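PDB 3HFT: WbmS, polysaccharide deacetylase involved in O-antigen biosynthesis from Bordetella bronchiseptica, which probably removes acetyl groups from a polysaccharide during O-antigen biosynthesis, using a bound zinc ion. Local coordinates for residues K20-S25 against R36-L41; I27-P32 against L160-H165; L41-D46 against V65-F70; P174-D179 against G201-D206. All coordinates share one frame; numbering follows the deposited sequence. Where two conformers were deposited one is given.

In the fold
Interactions 1 and 3 both use strand 39-44, the middle of a five-stranded parallel sheet, and interaction 4 lies on its neighbour, strand 203-207, joining it to the edge strand 177-178. Interaction 1 lays segment 20-25 beside the start of strand 39-44; interaction 3 pairs its later part with strand 67-71. Their centres are 11 Å apart, and they share Leu41 and two waters. Interactions 3 and 4 meet where Asp44 OD2 and Asp206 OD2 lie 2.5 Å apart, the Asp44 side chain being about 4 Å from the zinc ion bound by Asp46, His92 and His127. Interaction 2 is peripheral, yet touches interaction 1 where Ile27 CG1 lies 3.7 Å from Phe40 CE2.

Interaction 1 of 4, residues K20-S25 against R36-L41; sequences KFARIS and RGRIFL. With EDO (1,2-ethanediol), chain H.
Phe21 has CG anti to its carbonyl carbon (chi1 -67°), which carries the ring alongside Ile39; with CG1 of Ile39 anti to its own carbonyl carbon (chi1 -59°), the CG2 branch falls anti to the backbone N and meets Phe21 CE1 at 3.6 Å. Phe21 CE1 also touches Leu41 CD1 at 3.7 Å. The backbones of Phe21 and Ile39 form a single bridge: Ile39 N donates to Lys20 O at 2.8 Å in an almost straight bond (177°), and Ala22 N donates to Ile39 O at 2.9 Å. Ala22 CB fills the angle between two flat groups, 3.6 Å above the centre of the Arg38 guanidinium and 3.5 Å from Phe40 CE2. Ser34 O and Asn19 O bind that guanidinium, consistent with its being held against the methyl group. Past the bridge direct bonding gives way to water: one molecule donates to both Ala22 O and Leu41 O, while a second accepts from Leu41 N. At the edge of the Phe21 ring sits 1,2-ethanediol, probably from the crystallisation liquor. Helix 245-256 packs on Phe21 and Leu41, whereas strand 203-207 lies against Ile24, Ile39 and Phe40.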
# COMPACT_ATOMS: atom_id res chain seq x y z
N LYS A 20 -6.15 -25.72 6.77
CA LYS A 20 -6.35 -24.56 5.93
C LYS A 20 -5.91 -23.25 6.58
O LYS A 20 -5.52 -22.32 5.90
CB LYS A 20 -7.82 -24.47 5.53
CG LYS A 20 -7.99 -24.19 4.06
CD LYS A 20 -9.44 -24.02 3.72
CE LYS A 20 -9.71 -24.41 2.29
NZ LYS A 20 -9.77 -25.89 2.19
N PHE A 21 -6.02 -23.18 7.91
CA PHE A 21 -5.79 -21.96 8.66
C PHE A 21 -4.35 -21.90 9.14
O PHE A 21 -3.82 -22.88 9.70
CB PHE A 21 -6.74 -21.85 9.84
CG PHE A 21 -8.19 -21.67 9.45
CD1 PHE A 21 -8.69 -20.41 9.17
CD2 PHE A 21 -9.05 -22.75 9.39
CE1 PHE A 21 -10.02 -20.24 8.83
CE2 PHE A 21 -10.39 -22.58 9.05
CZ PHE A 21 -10.88 -21.32 8.77
N ALA A 22 -3.73 -20.74 8.96
CA ALA A 22 -2.34 -20.59 9.34
C ALA A 22 -2.10 -19.23 10.01
O ALA A 22 -2.98 -18.37 10.07
CB ALA A 22 -1.47 -20.75 8.09
N ARG A 23 -0.90 -19.10 10.58
CA ARG A 23 -0.41 -17.86 11.15
C ARG A 23 0.39 -17.09 10.10
O ARG A 23 0.99 -17.69 9.21
CB ARG A 23 0.50 -18.18 12.32
CG ARG A 23 -0.20 -19.00 13.39
CD ARG A 23 0.80 -19.50 14.38
NE ARG A 23 1.74 -20.39 13.75
CZ ARG A 23 1.92 -21.67 14.04
NH1 ARG A 23 1.22 -22.27 14.99
NH2 ARG A 23 2.82 -22.36 13.38
N ILE A 24 0.42 -15.77 10.20
CA ILE A 24 1.22 -15.00 9.23
C ILE A 24 2.68 -15.48 9.20
O ILE A 24 3.26 -15.63 8.12
CB ILE A 24 1.11 -13.45 9.50
CG1 ILE A 24 -0.33 -12.95 9.27
CG2 ILE A 24 2.14 -12.65 8.67
CD1 ILE A 24 -0.78 -12.84 7.77
N SER A 25 3.28 -15.78 10.36
CA SER A 25 4.68 -16.23 10.35
C SER A 25 4.90 -17.62 9.77
O SER A 25 6.05 -18.07 9.65
CB SER A 25 5.25 -16.20 11.77
OG SER A 25 4.41 -16.92 12.64
N ARG A 36 -0.54 -20.86 -0.46
CA ARG A 36 -1.47 -20.95 -1.57
C ARG A 36 -2.73 -21.65 -1.18
O ARG A 36 -2.71 -22.81 -0.73
CB ARG A 36 -0.80 -21.64 -2.74
CG ARG A 36 -1.40 -21.34 -4.05
CD ARG A 36 -0.55 -21.98 -5.13
NE ARG A 36 -1.32 -22.16 -6.35
CZ ARG A 36 -1.28 -21.34 -7.39
NH1 ARG A 36 -0.48 -20.26 -7.38
NH2 ARG A 36 -2.04 -21.62 -8.45
N GLY A 37 -3.84 -20.96 -1.33
CA GLY A 37 -5.14 -21.51 -0.94
C GLY A 37 -5.44 -21.55 0.55
O GLY A 37 -6.49 -22.04 0.97
N ARG A 38 -4.53 -21.04 1.37
CA ARG A 38 -4.70 -21.08 2.80
C ARG A 38 -5.36 -19.81 3.27
O ARG A 38 -5.37 -18.80 2.56
CB ARG A 38 -3.35 -21.29 3.50
CG ARG A 38 -2.65 -22.55 3.03
CD ARG A 38 -1.38 -22.78 3.80
NE ARG A 38 -1.61 -23.50 5.03
CZ ARG A 38 -0.72 -23.66 6.02
NH1 ARG A 38 0.52 -23.12 5.94
NH2 ARG A 38 -1.06 -24.37 7.10
N ILE A 39 -5.89 -19.89 4.48
CA ILE A 39 -6.61 -18.79 5.10
C ILE A 39 -5.83 -18.32 6.32
O ILE A 39 -5.38 -19.13 7.15
CB ILE A 39 -8.01 -19.23 5.52
CG1 ILE A 39 -8.81 -19.72 4.28
CG2 ILE A 39 -8.70 -18.08 6.25
CD1 ILE A 39 -10.12 -20.46 4.61
N PHE A 40 -5.61 -17.02 6.39
CA PHE A 40 -4.92 -16.38 7.51
C PHE A 40 -5.87 -15.41 8.21
O PHE A 40 -6.13 -14.30 7.72
CB PHE A 40 -3.68 -15.63 7.02
CG PHE A 40 -2.66 -16.52 6.36
CD1 PHE A 40 -2.85 -16.98 5.08
CD2 PHE A 40 -1.53 -16.93 7.04
CE1 PHE A 40 -1.93 -17.82 4.48
CE2 PHE A 40 -0.59 -17.74 6.43
CZ PHE A 40 -0.80 -18.19 5.15
N LEU A 41 -6.46 -15.84 9.33
CA LEU A 41 -7.35 -14.97 10.09
C LEU A 41 -6.48 -14.04 10.92
O LEU A 41 -5.55 -14.50 11.64
CB LEU A 41 -8.25 -15.80 11.02
CG LEU A 41 -9.26 -16.75 10.36
CD1 LEU A 41 -9.96 -17.62 11.44
CD2 LEU A 41 -10.26 -15.98 9.54
C1 EDO H . -7.02 -25.43 9.96
O1 EDO H . -5.64 -25.62 10.19
C2 EDO H . -7.87 -26.69 9.91
O2 EDO H . -8.65 -26.65 8.69
O HOH W 1 -3.21 -15.68 10.70
O HOH W 2 -5.77 -18.38 10.44

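Interaction 2 of 4, residues I27-P32 against L160-H165; sequences IDINQP and LQPWRH
A type I beta turn, Asp28 to Gln31, carries Ile29 and Asn30 to the short strand 163-164, where both meet Arg164. Arg164 NH2 donates to Asn30 OD1 at 2.7 Å with an N-H...O angle of 173°. The oxygen lies at the edge of the guanidinium, in its plane, although the donor is tilted 27° from the carbonyl plane of the amide. Ile29 approaches the same group over one face: its CG2 stands 3.1 Å above the plane, displaced toward the rim, and comes closest to NH1. The other branch starts with CG1 anti to the backbone N (chi1 -161°), and from there Ile29 CD1 reaches Pro162, ending 3.6 Å from Pro162 O and 3.9 Å from Pro162 CG. Ile27 CG2 reaches Pro162 CG at 4.0 Å, crossing the proline at a slant. The turn is closed by Gln31 N donating to Asp28 O at 2.8 Å, and Asp28 OD1 adds an Asx turn by accepting from Asn30 N, which ties down the residue that offers its amide to the arginine. Strand 163-164 is an outer strand of a small four-stranded mixed sheet, and Val171 of its antiparallel neighbour packs against Ile29 and Pro162. Arg164 O accepts a hydrogen bond from Tyr185 OH of the second subunit, and Trp163 packs on Pro153 of that subunit.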
# COMPACT_ATOMS: atom_id res chain seq x y z
N ILE A 27 4.17 -18.16 6.68
CA ILE A 27 4.45 -17.87 5.27
C ILE A 27 5.95 -18.02 5.02
O ILE A 27 6.76 -17.41 5.72
CB ILE A 27 4.01 -16.45 4.89
CG1 ILE A 27 2.48 -16.35 5.00
CG2 ILE A 27 4.51 -16.04 3.46
CD1 ILE A 27 1.91 -14.93 5.03
N ASP A 28 6.30 -18.88 4.07
CA ASP A 28 7.67 -19.08 3.66
C ASP A 28 7.68 -18.67 2.20
O ASP A 28 7.14 -19.38 1.34
CB ASP A 28 8.07 -20.52 3.83
CG ASP A 28 9.48 -20.80 3.34
OD1 ASP A 28 10.13 -19.92 2.72
OD2 ASP A 28 9.96 -21.94 3.57
N ILE A 29 8.28 -17.52 1.94
CA ILE A 29 8.27 -16.92 0.62
C ILE A 29 8.89 -17.87 -0.41
O ILE A 29 8.59 -17.78 -1.58
CB ILE A 29 9.00 -15.53 0.63
CG1 ILE A 29 8.61 -14.69 -0.57
CG2 ILE A 29 10.53 -15.72 0.79
CD1 ILE A 29 7.12 -14.46 -0.65
N ASN A 30 9.74 -18.79 0.03
CA ASN A 30 10.35 -19.76 -0.89
C ASN A 30 9.53 -21.01 -1.16
O ASN A 30 9.97 -21.86 -1.91
CB ASN A 30 11.72 -20.20 -0.32
CG ASN A 30 12.69 -19.06 -0.28
OD1 ASN A 30 12.81 -18.32 -1.24
ND2 ASN A 30 13.36 -18.88 0.85
N GLN A 31 8.37 -21.13 -0.53
CA GLN A 31 7.56 -22.34 -0.60
C GLN A 31 6.10 -21.96 -0.70
O GLN A 31 5.46 -21.77 0.33
CB GLN A 31 7.73 -23.17 0.66
CG GLN A 31 9.13 -23.74 0.88
CD GLN A 31 9.46 -24.90 -0.05
OE1 GLN A 31 8.56 -25.60 -0.52
NE2 GLN A 31 10.76 -25.11 -0.29
N PRO A 32 5.58 -21.83 -1.92
CA PRO A 32 4.18 -21.41 -2.09
C PRO A 32 3.18 -22.30 -1.38
O PRO A 32 2.10 -21.83 -1.06
CB PRO A 32 3.98 -21.44 -3.61
CG PRO A 32 5.32 -21.20 -4.15
CD PRO A 32 6.25 -21.98 -3.23
N LEU A 160 -3.84 -12.89 -5.41
CA LEU A 160 -2.80 -12.37 -4.53
C LEU A 160 -1.79 -13.38 -4.08
O LEU A 160 -2.14 -14.56 -3.89
CB LEU A 160 -3.44 -11.79 -3.32
CG LEU A 160 -4.30 -10.54 -3.54
CD1 LEU A 160 -4.99 -10.18 -2.24
CD2 LEU A 160 -3.43 -9.38 -4.09
N GLN A 161 -0.56 -12.90 -3.88
CA GLN A 161 0.58 -13.69 -3.43
C GLN A 161 1.46 -12.74 -2.57
O GLN A 161 1.59 -11.55 -2.90
CB GLN A 161 1.42 -14.15 -4.66
CG GLN A 161 0.61 -14.71 -5.88
CD GLN A 161 0.06 -16.10 -5.62
OE1 GLN A 161 0.47 -16.74 -4.67
NE2 GLN A 161 -0.86 -16.58 -6.49
N PRO A 162 2.09 -13.25 -1.50
CA PRO A 162 3.00 -12.39 -0.75
C PRO A 162 4.25 -12.21 -1.64
O PRO A 162 4.46 -12.97 -2.57
CB PRO A 162 3.34 -13.24 0.49
CG PRO A 162 3.28 -14.64 -0.04
CD PRO A 162 2.12 -14.63 -1.00
N TRP A 163 5.06 -11.19 -1.36
CA TRP A 163 6.26 -10.93 -2.12
C TRP A 163 7.38 -10.39 -1.24
O TRP A 163 7.14 -9.92 -0.13
CB TRP A 163 5.95 -9.98 -3.30
CG TRP A 163 5.61 -8.59 -2.98
CD1 TRP A 163 6.49 -7.57 -2.80
CD2 TRP A 163 4.29 -8.02 -2.84
NE1 TRP A 163 5.82 -6.42 -2.55
CE2 TRP A 163 4.47 -6.65 -2.58
CE3 TRP A 163 3.00 -8.53 -2.90
CZ2 TRP A 163 3.42 -5.78 -2.38
CZ3 TRP A 163 1.94 -7.68 -2.71
CH2 TRP A 163 2.15 -6.31 -2.44
N ARG A 164 8.61 -10.47 -1.74
CA ARG A 164 9.75 -9.95 -1.01
C ARG A 164 9.83 -8.43 -1.13
O ARG A 164 9.81 -7.90 -2.24
CB ARG A 164 11.05 -10.48 -1.59
CG ARG A 164 11.22 -11.95 -1.43
CD ARG A 164 12.41 -12.43 -2.22
NE ARG A 164 12.19 -13.80 -2.69
CZ ARG A 164 12.55 -14.91 -2.04
NH1 ARG A 164 13.16 -14.86 -0.86
NH2 ARG A 164 12.29 -16.09 -2.61
N HIS A 165 10.00 -7.76 0.00
CA HIS A 165 10.25 -6.32 0.00
C HIS A 165 11.73 -6.08 -0.33
O HIS A 165 12.56 -6.98 -0.13
CB HIS A 165 9.88 -5.71 1.34
CG HIS A 165 9.91 -4.22 1.34
ND1 HIS A 165 9.25 -3.48 0.39
CD2 HIS A 165 10.49 -3.33 2.17
CE1 HIS A 165 9.46 -2.19 0.62
NE2 HIS A 165 10.21 -2.08 1.69

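Interaction 3 of 4, residues L41-D46 against V65-F70; sequences LTFDID and VCATWF. With EDO (1,2-ethanediol), chain D.
Phe43 and Trp69 stack face to face on one side of two parallel strands, with the Phe43 ring and the six-membered ring of Trp69 4.4 Å apart between centroids and their planes at 19°. The overlap is offset, because Trp69 CH2 lies toward the rim of the phenyl ring. Both side chains point the same way, and Phe43 CB itself touches Trp69 CE3 at 3.6 Å, while Ala67 CB meets the edge of the phenyl ring at CE2. On the other side, Phe70 brings CE2 to Thr42 CB and CD2 to Asp44 OD1, the latter at 3.4 Å, with carboxylate and ring planes 63° apart.

A parallel backbone ladder sets this register. Thr68 N donates to Leu41 O at 3.0 Å, Phe43 N to Thr68 O at 2.9 Å, Phe70 N to Phe43 O at 2.7 Å, and Ile45 N to Phe70 O at 3.2 Å. Further out, Arg125 forms a salt bridge with Asp44 OD1 and donates to Thr42 OG1, which is also hydrogen-bonded to Leu205 O. Just past the strand Asp46 OD1 binds the zinc ion with His92 and His127, and its OD2 accepts a hydrogen bond from 1,2-ethanediol.

Helix 50-63 connects the two strands as a beta-alpha-beta crossover and packs on Phe43 and Trp69; strand 203-207 flanks strand 39-44, and strand 87-91 flanks strand 67-71.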
# COMPACT_ATOMS: atom_id res chain seq x y z
N LEU A 41 -6.46 -15.84 9.33
CA LEU A 41 -7.35 -14.97 10.09
C LEU A 41 -6.48 -14.04 10.92
O LEU A 41 -5.55 -14.50 11.64
CB LEU A 41 -8.25 -15.80 11.02
CG LEU A 41 -9.26 -16.75 10.36
CD1 LEU A 41 -9.96 -17.62 11.44
CD2 LEU A 41 -10.26 -15.98 9.54
N THR A 42 -6.73 -12.75 10.79
CA THR A 42 -5.97 -11.75 11.51
C THR A 42 -6.95 -10.84 12.26
O THR A 42 -8.05 -10.55 11.78
CB THR A 42 -5.02 -10.93 10.58
OG1 THR A 42 -5.77 -10.08 9.72
CG2 THR A 42 -4.09 -11.86 9.75
N PHE A 43 -6.51 -10.40 13.44
CA PHE A 43 -7.32 -9.58 14.31
C PHE A 43 -6.58 -8.33 14.73
O PHE A 43 -5.56 -8.40 15.37
CB PHE A 43 -7.71 -10.42 15.53
CG PHE A 43 -8.56 -11.60 15.15
CD1 PHE A 43 -9.94 -11.48 15.09
CD2 PHE A 43 -7.98 -12.81 14.83
CE1 PHE A 43 -10.72 -12.53 14.67
CE2 PHE A 43 -8.74 -13.88 14.42
CZ PHE A 43 -10.11 -13.74 14.33
N ASP A 44 -7.10 -7.18 14.32
CA ASP A 44 -6.62 -5.88 14.73
C ASP A 44 -7.41 -5.53 16.02
O ASP A 44 -8.64 -5.28 15.99
CB ASP A 44 -6.91 -4.83 13.68
CG ASP A 44 -6.05 -4.99 12.42
OD1 ASP A 44 -5.10 -5.80 12.42
OD2 ASP A 44 -6.33 -4.27 11.44
N ILE A 45 -6.72 -5.57 17.14
CA ILE A 45 -7.38 -5.48 18.45
C ILE A 45 -8.07 -4.12 18.65
O ILE A 45 -9.14 -4.05 19.21
CB ILE A 45 -6.40 -5.91 19.56
CG1 ILE A 45 -6.06 -7.42 19.39
CG2 ILE A 45 -6.97 -5.62 20.99
CD1 ILE A 45 -5.01 -7.97 20.40
N ASP A 46 -7.46 -3.05 18.13
CA ASP A 46 -8.02 -1.69 18.17
C ASP A 46 -8.59 -1.28 19.53
O ASP A 46 -9.73 -0.80 19.62
CB ASP A 46 -9.07 -1.49 17.06
CG ASP A 46 -8.42 -1.31 15.71
OD1 ASP A 46 -7.25 -1.72 15.59
OD2 ASP A 46 -9.07 -0.78 14.79
N VAL A 65 -8.43 -23.26 15.60
CA VAL A 65 -7.62 -22.87 14.43
C VAL A 65 -6.53 -21.84 14.79
O VAL A 65 -6.58 -21.19 15.86
CB VAL A 65 -8.54 -22.26 13.30
CG1 VAL A 65 -9.68 -23.21 12.96
CG2 VAL A 65 -9.14 -20.88 13.72
N CYS A 66 -5.56 -21.71 13.90
CA CYS A 66 -4.51 -20.69 13.99
C CYS A 66 -5.08 -19.30 13.75
O CYS A 66 -6.10 -19.14 13.08
CB CYS A 66 -3.44 -20.91 12.90
SG CYS A 66 -2.35 -22.29 13.21
N ALA A 67 -4.40 -18.29 14.28
CA ALA A 67 -4.78 -16.91 14.05
C ALA A 67 -3.63 -15.99 14.45
O ALA A 67 -2.76 -16.38 15.22
CB ALA A 67 -6.10 -16.56 14.79
N THR A 68 -3.62 -14.78 13.89
CA THR A 68 -2.59 -13.79 14.21
C THR A 68 -3.30 -12.56 14.78
O THR A 68 -4.32 -12.15 14.26
CB THR A 68 -1.81 -13.42 12.98
OG1 THR A 68 -1.31 -14.62 12.37
CG2 THR A 68 -0.67 -12.48 13.34
N TRP A 69 -2.74 -11.98 15.84
CA TRP A 69 -3.42 -10.91 16.61
C TRP A 69 -2.51 -9.72 16.66
O TRP A 69 -1.36 -9.85 17.12
CB TRP A 69 -3.70 -11.40 18.06
CG TRP A 69 -4.54 -12.66 18.10
CD1 TRP A 69 -4.11 -13.91 17.83
CD2 TRP A 69 -5.95 -12.76 18.34
NE1 TRP A 69 -5.13 -14.80 17.94
CE2 TRP A 69 -6.28 -14.12 18.24
CE3 TRP A 69 -6.94 -11.85 18.69
CZ2 TRP A 69 -7.59 -14.59 18.41
CZ3 TRP A 69 -8.25 -12.31 18.86
CH2 TRP A 69 -8.55 -13.68 18.73
N PHE A 70 -2.98 -8.57 16.21
CA PHE A 70 -2.14 -7.37 16.22
C PHE A 70 -2.49 -6.49 17.42
O PHE A 70 -3.58 -5.94 17.49
CB PHE A 70 -2.24 -6.64 14.88
CG PHE A 70 -1.69 -7.43 13.74
CD1 PHE A 70 -0.31 -7.60 13.59
CD2 PHE A 70 -2.52 -7.95 12.78
CE1 PHE A 70 0.17 -8.31 12.53
CE2 PHE A 70 -2.01 -8.65 11.72
CZ PHE A 70 -0.66 -8.84 11.61
C1 EDO D . -13.43 0.48 13.47
O1 EDO D . -14.23 -0.06 12.41
C2 EDO D . -12.82 -0.66 14.29
O2 EDO D . -11.62 -0.23 14.96
O HOH W 1 -3.21 -15.68 10.70
O HOH W 2 -5.77 -18.38 10.44

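Interaction 4 of 4, residues P174-D179 against G201-D206; sequences PYLWED and GINVLD
Tyr175 lies beside strand 203-207 just ahead of strand 177-178, the first strand of a beta-alpha-beta unit at the edge of the parallel sheet. Tyr175 CB lies 3.4 Å from Val204 O and 3.5 Å from Val204 CB. CG sits between backbone N and carbonyl carbon (chi1 72°), and the ring runs toward Asp206, where Tyr175 CE2 comes 3.6 Å from Asp206 CB; ring and carboxylate planes are 72° apart. At the tip, Tyr175 OH donates to Glu178 OE1 at 2.7 Å, nearly end-on to its C-O bond, and lies 3.6 Å from Asp206 OD2, a close approach only. Arg125 makes a cation-pi contact with the ring.

The backbones are joined by Leu176 N to Val204 O (3.0 Å), Asp206 N to Trp177 O (2.9 Å), and Asp179 N to Asp206 O, the last just after the N-cap residue Glu178. A water donates to Pro174 O and Ile202 O and accepts from Val204 N. On the opposite face from Glu178 and Asp206, Trp177 CB packs on Leu205 CD2, and Phe248 of helix 245-256 stacks on the indole. Glu178 and Asp206 lie side by side, and the acceptors Glu178 OE1 and Asp206 OD2 approach to 3.3 Å.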
# COMPACT_ATOMS: atom_id res chain seq x y z
N PRO A 174 -0.32 -9.20 1.32
CA PRO A 174 -1.52 -8.41 1.06
C PRO A 174 -2.76 -9.12 1.61
O PRO A 174 -2.79 -10.34 1.63
CB PRO A 174 -1.58 -8.39 -0.45
CG PRO A 174 -1.06 -9.73 -0.84
CD PRO A 174 0.07 -9.98 0.14
N TYR A 175 -3.77 -8.35 2.01
CA TYR A 175 -4.99 -8.94 2.53
C TYR A 175 -6.19 -8.44 1.77
O TYR A 175 -6.13 -7.38 1.12
CB TYR A 175 -5.14 -8.75 4.03
CG TYR A 175 -5.46 -7.39 4.60
CD1 TYR A 175 -4.48 -6.42 4.76
CD2 TYR A 175 -6.71 -7.13 5.09
CE1 TYR A 175 -4.75 -5.21 5.36
CE2 TYR A 175 -7.00 -5.92 5.71
CZ TYR A 175 -6.02 -4.97 5.85
OH TYR A 175 -6.28 -3.78 6.51
N LEU A 176 -7.23 -9.27 1.75
CA LEU A 176 -8.30 -9.09 0.77
C LEU A 176 -9.73 -8.86 1.30
O LEU A 176 -10.66 -8.61 0.53
CB LEU A 176 -8.28 -10.29 -0.20
CG LEU A 176 -8.34 -11.75 0.30
CD1 LEU A 176 -9.52 -12.05 1.24
CD2 LEU A 176 -8.30 -12.74 -0.90
N TRP A 177 -9.89 -8.91 2.61
CA TRP A 177 -11.19 -8.74 3.25
C TRP A 177 -11.00 -8.20 4.66
O TRP A 177 -10.05 -8.58 5.37
CB TRP A 177 -11.95 -10.07 3.27
CG TRP A 177 -13.44 -9.93 3.63
CD1 TRP A 177 -14.49 -9.95 2.75
CD2 TRP A 177 -14.02 -9.88 4.94
NE1 TRP A 177 -15.68 -9.84 3.43
CE2 TRP A 177 -15.42 -9.79 4.78
CE3 TRP A 177 -13.49 -9.80 6.24
CZ2 TRP A 177 -16.31 -9.69 5.87
CZ3 TRP A 177 -14.37 -9.71 7.32
CH2 TRP A 177 -15.76 -9.63 7.12
N GLU A 178 -11.89 -7.27 5.05
CA GLU A 178 -11.87 -6.66 6.39
C GLU A 178 -13.32 -6.31 6.73
O GLU A 178 -14.12 -5.89 5.86
CB GLU A 178 -10.95 -5.44 6.43
CG GLU A 178 -10.92 -4.68 7.76
CD GLU A 178 -9.94 -3.54 7.76
OE1 GLU A 178 -8.88 -3.65 7.09
OE2 GLU A 178 -10.24 -2.51 8.42
N ASP A 179 -13.67 -6.51 7.99
CA ASP A 179 -15.06 -6.33 8.43
C ASP A 179 -15.61 -4.94 8.23
O ASP A 179 -16.70 -4.78 7.63
CB ASP A 179 -15.35 -6.90 9.86
CG ASP A 179 -14.39 -6.41 10.95
OD1 ASP A 179 -13.66 -5.44 10.73
OD2 ASP A 179 -14.39 -7.02 12.05
N GLY A 201 -4.36 -18.31 -4.47
CA GLY A 201 -3.69 -17.15 -3.89
C GLY A 201 -3.67 -17.24 -2.39
O GLY A 201 -4.10 -18.25 -1.81
N ILE A 202 -3.15 -16.19 -1.76
CA ILE A 202 -3.15 -16.07 -0.32
C ILE A 202 -4.42 -15.39 0.15
O ILE A 202 -4.85 -14.41 -0.45
CB ILE A 202 -1.87 -15.34 0.18
CG1 ILE A 202 -1.72 -15.55 1.69
CG2 ILE A 202 -1.87 -13.85 -0.21
CD1 ILE A 202 -0.47 -14.93 2.24
N ASN A 203 -5.05 -15.89 1.23
CA ASN A 203 -6.32 -15.35 1.73
C ASN A 203 -6.22 -14.83 3.16
O ASN A 203 -6.34 -15.60 4.13
CB ASN A 203 -7.37 -16.46 1.69
CG ASN A 203 -7.58 -17.03 0.31
OD1 ASN A 203 -8.43 -16.52 -0.46
ND2 ASN A 203 -6.89 -18.13 -0.01
N VAL A 204 -5.92 -13.54 3.30
CA VAL A 204 -5.77 -12.92 4.61
C VAL A 204 -7.03 -12.07 4.86
O VAL A 204 -7.44 -11.26 4.00
CB VAL A 204 -4.48 -12.08 4.72
CG1 VAL A 204 -4.30 -11.56 6.15
CG2 VAL A 204 -3.24 -12.87 4.25
N LEU A 205 -7.66 -12.30 6.01
CA LEU A 205 -8.85 -11.54 6.40
C LEU A 205 -8.54 -10.82 7.70
O LEU A 205 -7.79 -11.35 8.53
CB LEU A 205 -10.07 -12.46 6.56
CG LEU A 205 -10.57 -13.20 5.32
CD1 LEU A 205 -9.87 -14.58 5.16
CD2 LEU A 205 -12.07 -13.43 5.37
N ASP A 206 -9.11 -9.63 7.86
CA ASP A 206 -8.91 -8.81 9.04
C ASP A 206 -10.24 -8.54 9.75
O ASP A 206 -11.16 -7.94 9.17
CB ASP A 206 -8.29 -7.49 8.63
CG ASP A 206 -7.92 -6.59 9.81
OD1 ASP A 206 -7.96 -7.04 10.98
OD2 ASP A 206 -7.53 -5.42 9.51
O HOH W 3 -4.94 -12.02 1.03